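Local atomic coordinates of arginine--tRNA ligase (Campylobacter jejuni, PDB entry 3FNR), a protein that catalyses the ATP-dependent attachment of L-arginine to its cognate tRNA, releasing AMP and diphosphate, as a monomeric class I aminoacyl-tRNA synthetase. Residues 55-68 against 387-399. The protein carries 1 engineered substitution. Residues are numbered along the deposited sequence; the frame is centred on the assembly and turned at random.
Sequences FGDTLTRLARHLGY and LNDAFEARALQKI
Phe391 pushes its ring from helix 383-393 against Leu59 and Ala63 of helix 50-65 and Leu66 and Tyr68 just beyond its end. Its CG lies anti to the backbone N (chi1 179°), which sends the ring across to Ala63, whose CB is 3.6 Å from Phe391 CE1. Leu59 CD2 meets the CD1-CE1 side of the Phe391 ring, and Leu66 CD1 presses on Phe391 CB at 3.5 Å. The Tyr68 ring lies obliquely to that of Phe391, planes 32° apart, with Phe391 CE2 over one Tyr68 face, toward its rim; Lys28 makes a cation-pi contact with Tyr68. Leu62 is a knob in a hole formed by Leu387, Ala390, Phe391 and Ile399; its CD2 meets Ile399 CD1 tip to tip at 3.9 Å and passes Leu396 CD2 at 3.6 Å. Beyond the Schellman turn at Arg394, Leu396 sets CD1 over the centre of the Phe55 ring, 3.6 Å from the centroid, a CH-pi contact, while Arg394 O lies at the ring edge. One water accepts from Tyr68 OH and donates to Asn388 OD1 and Glu392 OE1; Asn388 ND2 bonds to Lys384 O. No hydrogen bond joins the two segments directly; their contact, at the junction of the class I catalytic domain and the DALR anticodon-binding domain, is mainly buried apolar packing, with polar groups bridged by water at one margin.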
ATOM      1  N   PHE A  55      -0.227  -1.764  -2.707  1.00 25.75           N
ATOM      2  CA  PHE A  55      -1.585  -1.800  -3.255  1.00 29.32           C
ATOM      3  C   PHE A  55      -2.510  -0.791  -2.561  1.00 30.22           C
ATOM      4  O   PHE A  55      -3.222  -0.037  -3.231  1.00 32.51           O
ATOM      5  CB  PHE A  55      -2.174  -3.219  -3.187  1.00 30.85           C
ATOM      6  CG  PHE A  55      -3.468  -3.388  -3.954  1.00 37.35           C
ATOM      7  CD1 PHE A  55      -3.453  -3.852  -5.271  1.00 36.28           C
ATOM      8  CD2 PHE A  55      -4.702  -3.110  -3.354  1.00 37.78           C
ATOM      9  CE1 PHE A  55      -4.651  -4.021  -5.982  1.00 38.14           C
ATOM     10  CE2 PHE A  55      -5.906  -3.270  -4.065  1.00 36.99           C
ATOM     11  CZ  PHE A  55      -5.874  -3.724  -5.375  1.00 34.94           C
ATOM     12  N   GLY A  56      -2.492  -0.765  -1.230  1.00 29.98           N
ATOM     13  CA  GLY A  56      -3.413   0.101  -0.478  1.00 21.04           C
ATOM     14  C   GLY A  56      -3.152   1.582  -0.652  1.00 28.40           C
ATOM     15  O   GLY A  56      -4.090   2.392  -0.705  1.00 28.13           O
ATOM     16  N   ASP A  57      -1.880   1.946  -0.744  1.00 31.33           N
ATOM     17  CA  ASP A  57      -1.540   3.360  -0.889  1.00 32.50           C
ATOM     18  C   ASP A  57      -1.887   3.833  -2.290  1.00 33.25           C
ATOM     19  O   ASP A  57      -2.396   4.941  -2.466  1.00 35.75           O
ATOM     20  CB  ASP A  57      -0.065   3.625  -0.593  1.00 34.29           C
ATOM     21  CG  ASP A  57       0.253   5.105  -0.590  1.00 40.96           C
ATOM     22  OD1 ASP A  57       1.073   5.542  -1.422  1.00 49.58           O
ATOM     23  OD2 ASP A  57      -0.361   5.839   0.216  1.00 33.48           O
ATOM     24  N   THR A  58      -1.638   2.977  -3.281  1.00 30.69           N
ATOM     25  CA  THR A  58      -1.984   3.322  -4.650  1.00 30.12           C
ATOM     26  C   THR A  58      -3.501   3.443  -4.753  1.00 27.00           C
ATOM     27  O   THR A  58      -3.997   4.447  -5.246  1.00 31.45           O
ATOM     28  CB  THR A  58      -1.403   2.320  -5.668  1.00 32.28           C
ATOM     29  OG1 THR A  58       0.000   2.163  -5.422  1.00 30.91           O
ATOM     30  CG2 THR A  58      -1.581   2.827  -7.078  1.00 30.65           C
ATOM     31  N   LEU A  59      -4.231   2.460  -4.224  1.00 30.49           N
ATOM     32  CA  LEU A  59      -5.704   2.530  -4.143  1.00 31.91           C
ATOM     33  C   LEU A  59      -6.189   3.848  -3.531  1.00 31.81           C
ATOM     34  O   LEU A  59      -7.079   4.504  -4.076  1.00 27.57           O
ATOM     35  CB  LEU A  59      -6.252   1.383  -3.290  1.00 35.61           C
ATOM     36  CG  LEU A  59      -7.458   0.530  -3.708  1.00 44.20           C
ATOM     37  CD1 LEU A  59      -8.259   0.206  -2.477  1.00 29.20           C
ATOM     38  CD2 LEU A  59      -8.353   1.147  -4.787  1.00 34.69           C
ATOM     39  N   THR A  60      -5.593   4.214  -2.395  1.00 30.98           N
ATOM     40  CA  THR A  60      -5.914   5.456  -1.701  1.00 33.41           C
ATOM     41  C   THR A  60      -5.688   6.684  -2.573  1.00 33.89           C
ATOM     42  O   THR A  60      -6.598   7.502  -2.731  1.00 38.14           O
ATOM     43  CB  THR A  60      -5.089   5.599  -0.407  1.00 32.87           C
ATOM     44  OG1 THR A  60      -5.256   4.420   0.382  1.00 33.62           O
ATOM     45  CG2 THR A  60      -5.561   6.791   0.386  1.00 26.40           C
ATOM     46  N   ARG A  61      -4.485   6.795  -3.144  1.00 35.83           N
ATOM     47  CA  ARG A  61      -4.127   7.926  -4.007  1.00 33.70           C
ATOM     48  C   ARG A  61      -5.065   8.012  -5.199  1.00 34.96           C
ATOM     49  O   ARG A  61      -5.470   9.102  -5.605  1.00 38.67           O
ATOM     50  CB  ARG A  61      -2.693   7.778  -4.508  1.00 37.46           C
ATOM     51  CG  ARG A  61      -1.609   8.034  -3.477  1.00 37.81           C
ATOM     52  CD  ARG A  61      -0.257   7.649  -4.064  1.00 38.67           C
ATOM     53  NE  ARG A  61       0.846   7.763  -3.112  1.00 45.46           N
ATOM     54  CZ  ARG A  61       1.594   8.852  -2.962  1.00 45.81           C
ATOM     55  NH1 ARG A  61       1.355   9.935  -3.696  1.00 34.96           N
ATOM     56  NH2 ARG A  61       2.584   8.855  -2.078  1.00 38.35           N
ATOM     57  N   LEU A  62      -5.407   6.851  -5.751  1.00 32.24           N
ATOM     58  CA  LEU A  62      -6.289   6.776  -6.900  1.00 32.61           C
ATOM     59  C   LEU A  62      -7.711   7.190  -6.536  1.00 37.96           C
ATOM     60  O   LEU A  62      -8.306   8.041  -7.208  1.00 39.96           O
ATOM     61  CB  LEU A  62      -6.246   5.379  -7.523  1.00 34.36           C
ATOM     62  CG  LEU A  62      -7.100   5.109  -8.764  1.00 33.63           C
ATOM     63  CD1 LEU A  62      -6.798   6.071  -9.913  1.00 33.05           C
ATOM     64  CD2 LEU A  62      -6.860   3.695  -9.183  1.00 33.97           C
ATOM     65  N   ALA A  63      -8.239   6.619  -5.455  1.00 35.25           N
ATOM     66  CA  ALA A  63      -9.555   7.016  -4.959  1.00 38.40           C
ATOM     67  C   ALA A  63      -9.679   8.523  -4.724  1.00 36.08           C
ATOM     68  O   ALA A  63     -10.662   9.135  -5.141  1.00 39.88           O
ATOM     69  CB  ALA A  63      -9.874   6.278  -3.712  1.00 41.56           C
ATOM     70  N   ARG A  64      -8.675   9.116  -4.081  1.00 37.65           N
ATOM     71  CA  ARG A  64      -8.682  10.559  -3.813  1.00 39.96           C
ATOM     72  C   ARG A  64      -8.650  11.380  -5.108  1.00 39.87           C
ATOM     73  O   ARG A  64      -9.395  12.349  -5.246  1.00 44.36           O
ATOM     74  CB  ARG A  64      -7.528  10.953  -2.884  1.00 39.47           C
ATOM     75  CG  ARG A  64      -7.962  11.264  -1.461  1.00 48.93           C
ATOM     76  CD  ARG A  64      -7.575  10.204  -0.435  1.00 38.43           C
ATOM     77  NE  ARG A  64      -6.286  10.497   0.186  1.00 52.76           N
ATOM     78  CZ  ARG A  64      -5.914  10.120   1.413  1.00 52.50           C
ATOM     79  NH1 ARG A  64      -6.728   9.424   2.203  1.00 41.03           N
ATOM     80  NH2 ARG A  64      -4.705  10.439   1.850  1.00 40.08           N
ATOM     81  N   HIS A  65      -7.810  10.960  -6.056  1.00 38.28           N
ATOM     82  CA  HIS A  65      -7.682  11.604  -7.364  1.00 33.35           C
ATOM     83  C   HIS A  65      -9.029  11.652  -8.076  1.00 35.54           C
ATOM     84  O   HIS A  65      -9.415  12.676  -8.652  1.00 32.96           O
ATOM     85  CB  HIS A  65      -6.655  10.838  -8.214  1.00 32.15           C
ATOM     86  CG  HIS A  65      -6.400  11.433  -9.567  1.00 35.27           C
ATOM     87  ND1 HIS A  65      -5.552  12.502  -9.768  1.00 41.18           N
ATOM     88  CD2 HIS A  65      -6.868  11.090 -10.791  1.00 38.71           C
ATOM     89  CE1 HIS A  65      -5.515  12.796 -11.058  1.00 43.76           C
ATOM     90  NE2 HIS A  65      -6.310  11.957 -11.699  1.00 39.88           N
ATOM     91  N   LEU A  66      -9.761  10.544  -7.982  1.00 35.26           N
ATOM     92  CA  LEU A  66     -11.038  10.399  -8.651  1.00 33.05           C
ATOM     93  C   LEU A  66     -12.201  11.068  -7.914  1.00 35.59           C
ATOM     94  O   LEU A  66     -13.334  11.050  -8.396  1.00 32.92           O
ATOM     95  CB  LEU A  66     -11.321   8.918  -8.921  1.00 33.06           C
ATOM     96  CG  LEU A  66     -10.290   8.202  -9.815  1.00 32.30           C
ATOM     97  CD1 LEU A  66     -10.595   6.735  -9.855  1.00 39.91           C
ATOM     98  CD2 LEU A  66     -10.242   8.780 -11.238  1.00 36.44           C
ATOM     99  N   GLY A  67     -11.918  11.663  -6.758  1.00 35.65           N
ATOM    100  CA  GLY A  67     -12.910  12.442  -6.030  1.00 35.13           C
ATOM    101  C   GLY A  67     -13.662  11.676  -4.962  1.00 39.80           C
ATOM    102  O   GLY A  67     -14.671  12.161  -4.442  1.00 36.06           O
ATOM    103  N   TYR A  68     -13.187  10.474  -4.640  1.00 35.99           N
ATOM    104  CA  TYR A  68     -13.795   9.687  -3.576  1.00 33.93           C
ATOM    105  C   TYR A  68     -13.247  10.137  -2.223  1.00 41.14           C
ATOM    106  O   TYR A  68     -12.060  10.462  -2.109  1.00 39.02           O
ATOM    107  CB  TYR A  68     -13.549   8.188  -3.787  1.00 33.66           C
ATOM    108  CG  TYR A  68     -14.214   7.631  -5.026  1.00 37.32           C
ATOM    109  CD1 TYR A  68     -13.535   7.588  -6.241  1.00 37.97           C
ATOM    110  CD2 TYR A  68     -15.521   7.142  -4.984  1.00 35.64           C
ATOM    111  CE1 TYR A  68     -14.142   7.084  -7.390  1.00 44.65           C
ATOM    112  CE2 TYR A  68     -16.140   6.627  -6.132  1.00 42.14           C
ATOM    113  CZ  TYR A  68     -15.439   6.607  -7.331  1.00 41.89           C
ATOM    114  OH  TYR A  68     -16.021   6.115  -8.475  1.00 42.21           O
ATOM    115  N   LEU A 387      -7.994   5.094 -15.389  1.00 33.12           N
ATOM    116  CA  LEU A 387      -7.976   5.285 -13.930  1.00 35.06           C
ATOM    117  C   LEU A 387      -9.313   4.936 -13.277  1.00 35.22           C
ATOM    118  O   LEU A 387      -9.352   4.255 -12.256  1.00 36.05           O
ATOM    119  CB  LEU A 387      -7.588   6.722 -13.568  1.00 31.24           C
ATOM    120  CG  LEU A 387      -6.178   7.151 -13.960  1.00 33.13           C
ATOM    121  CD1 LEU A 387      -5.941   8.604 -13.567  1.00 32.13           C
ATOM    122  CD2 LEU A 387      -5.091   6.220 -13.400  1.00 22.19           C
ATOM    123  N   ASN A 388     -10.404   5.399 -13.880  1.00 38.33           N
ATOM    124  CA  ASN A 388     -11.741   5.088 -13.388  1.00 38.26           C
ATOM    125  C   ASN A 388     -12.029   3.599 -13.446  1.00 39.78           C
ATOM    126  O   ASN A 388     -12.594   3.031 -12.516  1.00 46.75           O
ATOM    127  CB  ASN A 388     -12.797   5.892 -14.147  1.00 38.82           C
ATOM    128  CG  ASN A 388     -12.860   7.345 -13.691  1.00 43.11           C
ATOM    129  OD1 ASN A 388     -13.408   7.651 -12.629  1.00 42.07           O
ATOM    130  ND2 ASN A 388     -12.304   8.246 -14.493  1.00 41.48           N
ATOM    131  N   ASP A 389     -11.589   2.967 -14.524  1.00 41.93           N
ATOM    132  CA  ASP A 389     -11.776   1.538 -14.718  1.00 43.97           C
ATOM    133  C   ASP A 389     -10.923   0.750 -13.732  1.00 41.53           C
ATOM    134  O   ASP A 389     -11.365  -0.268 -13.200  1.00 43.11           O
ATOM    135  CB  ASP A 389     -11.403   1.168 -16.154  1.00 47.85           C
ATOM    136  CG  ASP A 389     -12.309   0.114 -16.739  1.00 71.60           C
ATOM    137  OD1 ASP A 389     -13.137   0.478 -17.604  1.00 80.07           O
ATOM    138  OD2 ASP A 389     -12.205  -1.069 -16.332  1.00 80.97           O
ATOM    139  N   ALA A 390      -9.706   1.232 -13.484  1.00 40.02           N
ATOM    140  CA  ALA A 390      -8.797   0.588 -12.538  1.00 39.02           C
ATOM    141  C   ALA A 390      -9.354   0.619 -11.118  1.00 37.46           C
ATOM    142  O   ALA A 390      -9.266  -0.370 -10.402  1.00 39.31           O
ATOM    143  CB  ALA A 390      -7.415   1.227 -12.579  1.00 36.30           C
ATOM    144  N   PHE A 391      -9.936   1.748 -10.725  1.00 39.90           N
ATOM    145  CA  PHE A 391     -10.506   1.864  -9.392  1.00 38.94           C
ATOM    146  C   PHE A 391     -11.707   0.947  -9.204  1.00 40.00           C
ATOM    147  O   PHE A 391     -11.742   0.147  -8.266  1.00 44.50           O
ATOM    148  CB  PHE A 391     -10.912   3.298  -9.075  1.00 34.18           C
ATOM    149  CG  PHE A 391     -11.518   3.449  -7.712  1.00 42.01           C
ATOM    150  CD1 PHE A 391     -10.725   3.331  -6.572  1.00 33.82           C
ATOM    151  CD2 PHE A 391     -12.883   3.658  -7.560  1.00 44.23           C
ATOM    152  CE1 PHE A 391     -11.284   3.433  -5.308  1.00 39.50           C
ATOM    153  CE2 PHE A 391     -13.445   3.774  -6.297  1.00 43.24           C
ATOM    154  CZ  PHE A 391     -12.641   3.670  -5.170  1.00 39.70           C
ATOM    155  N   GLU A 392     -12.676   1.070 -10.108  1.00 34.42           N
ATOM    156  CA  GLU A 392     -13.934   0.337 -10.021  1.00 39.72           C
ATOM    157  C   GLU A 392     -13.792  -1.188 -10.047  1.00 36.95           C
ATOM    158  O   GLU A 392     -14.591  -1.884  -9.435  1.00 40.11           O
ATOM    159  CB  GLU A 392     -14.901   0.824 -11.107  1.00 38.54           C
ATOM    160  CG  GLU A 392     -15.403   2.252 -10.857  1.00 52.47           C
ATOM    161  CD  GLU A 392     -15.948   2.934 -12.106  1.00 61.06           C
ATOM    162  OE1 GLU A 392     -15.767   4.163 -12.238  1.00 57.92           O
ATOM    163  OE2 GLU A 392     -16.557   2.247 -12.954  1.00 69.08           O
ATOM    164  N   ALA A 393     -12.770  -1.701 -10.734  1.00 35.19           N
ATOM    165  CA  ALA A 393     -12.522  -3.141 -10.793  1.00 37.29           C
ATOM    166  C   ALA A 393     -11.472  -3.591  -9.776  1.00 38.59           C
ATOM    167  O   ALA A 393     -11.200  -4.789  -9.670  1.00 40.71           O
ATOM    168  CB  ALA A 393     -12.087  -3.547 -12.205  1.00 39.33           C
ATOM    169  N   ARG A 394     -10.903  -2.620  -9.048  1.00 42.02           N
ATOM    170  CA  ARG A 394      -9.784  -2.822  -8.107  0.50 38.82           C
ATOM    171  C   ARG A 394      -8.545  -3.401  -8.805  1.00 40.53           C
ATOM    172  O   ARG A 394      -7.689  -4.029  -8.173  1.00 40.05           O
ATOM    173  CB  ARG A 394     -10.192  -3.666  -6.880  0.50 37.76           C
ATOM    174  CG  ARG A 394     -11.526  -3.286  -6.216  0.50 30.13           C
ATOM    175  CD  ARG A 394     -11.503  -1.925  -5.536  0.50 29.45           C
ATOM    176  NE  ARG A 394     -12.727  -1.706  -4.764  0.50 25.59           N
ATOM    177  CZ  ARG A 394     -13.747  -0.944  -5.147  0.50 24.64           C
ATOM    178  NH1 ARG A 394     -14.810  -0.825  -4.359  0.50 10.70           N
ATOM    179  NH2 ARG A 394     -13.706  -0.286  -6.303  0.50 20.25           N
ATOM    180  N   ALA A 395      -8.447  -3.161 -10.112  1.00 38.55           N
ATOM    181  CA  ALA A 395      -7.365  -3.692 -10.933  1.00 39.82           C
ATOM    182  C   ALA A 395      -6.257  -2.655 -11.118  1.00 39.91           C
ATOM    183  O   ALA A 395      -6.139  -2.028 -12.178  1.00 39.88           O
ATOM    184  CB  ALA A 395      -7.912  -4.153 -12.291  1.00 34.57           C
ATOM    185  N   LEU A 396      -5.442  -2.474 -10.086  1.00 36.54           N
ATOM    186  CA  LEU A 396      -4.435  -1.413 -10.103  1.00 34.57           C
ATOM    187  C   LEU A 396      -3.279  -1.657 -11.077  1.00 37.12           C
ATOM    188  O   LEU A 396      -2.592  -0.715 -11.455  1.00 39.86           O
ATOM    189  CB  LEU A 396      -3.911  -1.117  -8.690  1.00 33.89           C
ATOM    190  CG  LEU A 396      -4.964  -0.730  -7.645  1.00 36.70           C
ATOM    191  CD1 LEU A 396      -4.332  -0.392  -6.308  1.00 30.54           C
ATOM    192  CD2 LEU A 396      -5.833   0.418  -8.121  1.00 32.07           C
ATOM    193  N   GLN A 397      -3.088  -2.911 -11.493  1.00 38.02           N
ATOM    194  CA  GLN A 397      -2.063  -3.260 -12.480  1.00 37.27           C
ATOM    195  C   GLN A 397      -2.323  -2.688 -13.868  1.00 38.45           C
ATOM    196  O   GLN A 397      -1.414  -2.664 -14.692  1.00 42.59           O
ATOM    197  CB  GLN A 397      -1.842  -4.779 -12.554  1.00 39.70           C
ATOM    198  CG  GLN A 397      -2.886  -5.569 -13.348  1.00 37.43           C
ATOM    199  CD  GLN A 397      -4.200  -5.761 -12.596  1.00 54.18           C
ATOM    200  OE1 GLN A 397      -4.277  -5.566 -11.378  1.00 55.35           O
ATOM    201  NE2 GLN A 397      -5.240  -6.150 -13.323  1.00 54.05           N
ATOM    202  N   LYS A 398      -3.548  -2.220 -14.114  1.00 37.86           N
ATOM    203  CA  LYS A 398      -3.878  -1.467 -15.325  1.00 39.10           C
ATOM    204  C   LYS A 398      -3.102  -0.146 -15.412  1.00 40.99           C
ATOM    205  O   LYS A 398      -2.868   0.373 -16.507  1.00 37.52           O
ATOM    206  CB  LYS A 398      -5.386  -1.181 -15.400  1.00 46.87           C
ATOM    207  CG  LYS A 398      -6.300  -2.410 -15.463  1.00 51.98           C
ATOM    208  CD  LYS A 398      -6.669  -2.791 -16.894  1.00 67.11           C
ATOM    209  CE  LYS A 398      -7.743  -3.885 -16.943  1.00 67.87           C
ATOM    210  NZ  LYS A 398      -9.058  -3.434 -16.389  1.00 71.10           N
ATOM    211  N   ILE A 399      -2.711   0.407 -14.267  1.00 39.32           N
ATOM    212  CA  ILE A 399      -1.912   1.639 -14.272  1.00 36.27           C
ATOM    213  C   ILE A 399      -0.476   1.424 -14.838  1.00 38.58           C
ATOM    214  O   ILE A 399      -0.107   2.112 -15.794  1.00 31.24           O
ATOM    215  CB  ILE A 399      -1.931   2.402 -12.899  1.00 39.26           C
ATOM    216  CG1 ILE A 399      -3.364   2.681 -12.432  1.00 42.68           C
ATOM    217  CG2 ILE A 399      -1.168   3.719 -12.998  1.00 42.06           C
ATOM    218  CD1 ILE A 399      -3.445   3.285 -11.005  1.00 35.21           C
TER
HETATM  219  O   HOH W   1     -14.551   5.920 -10.831  1.00 38.41           O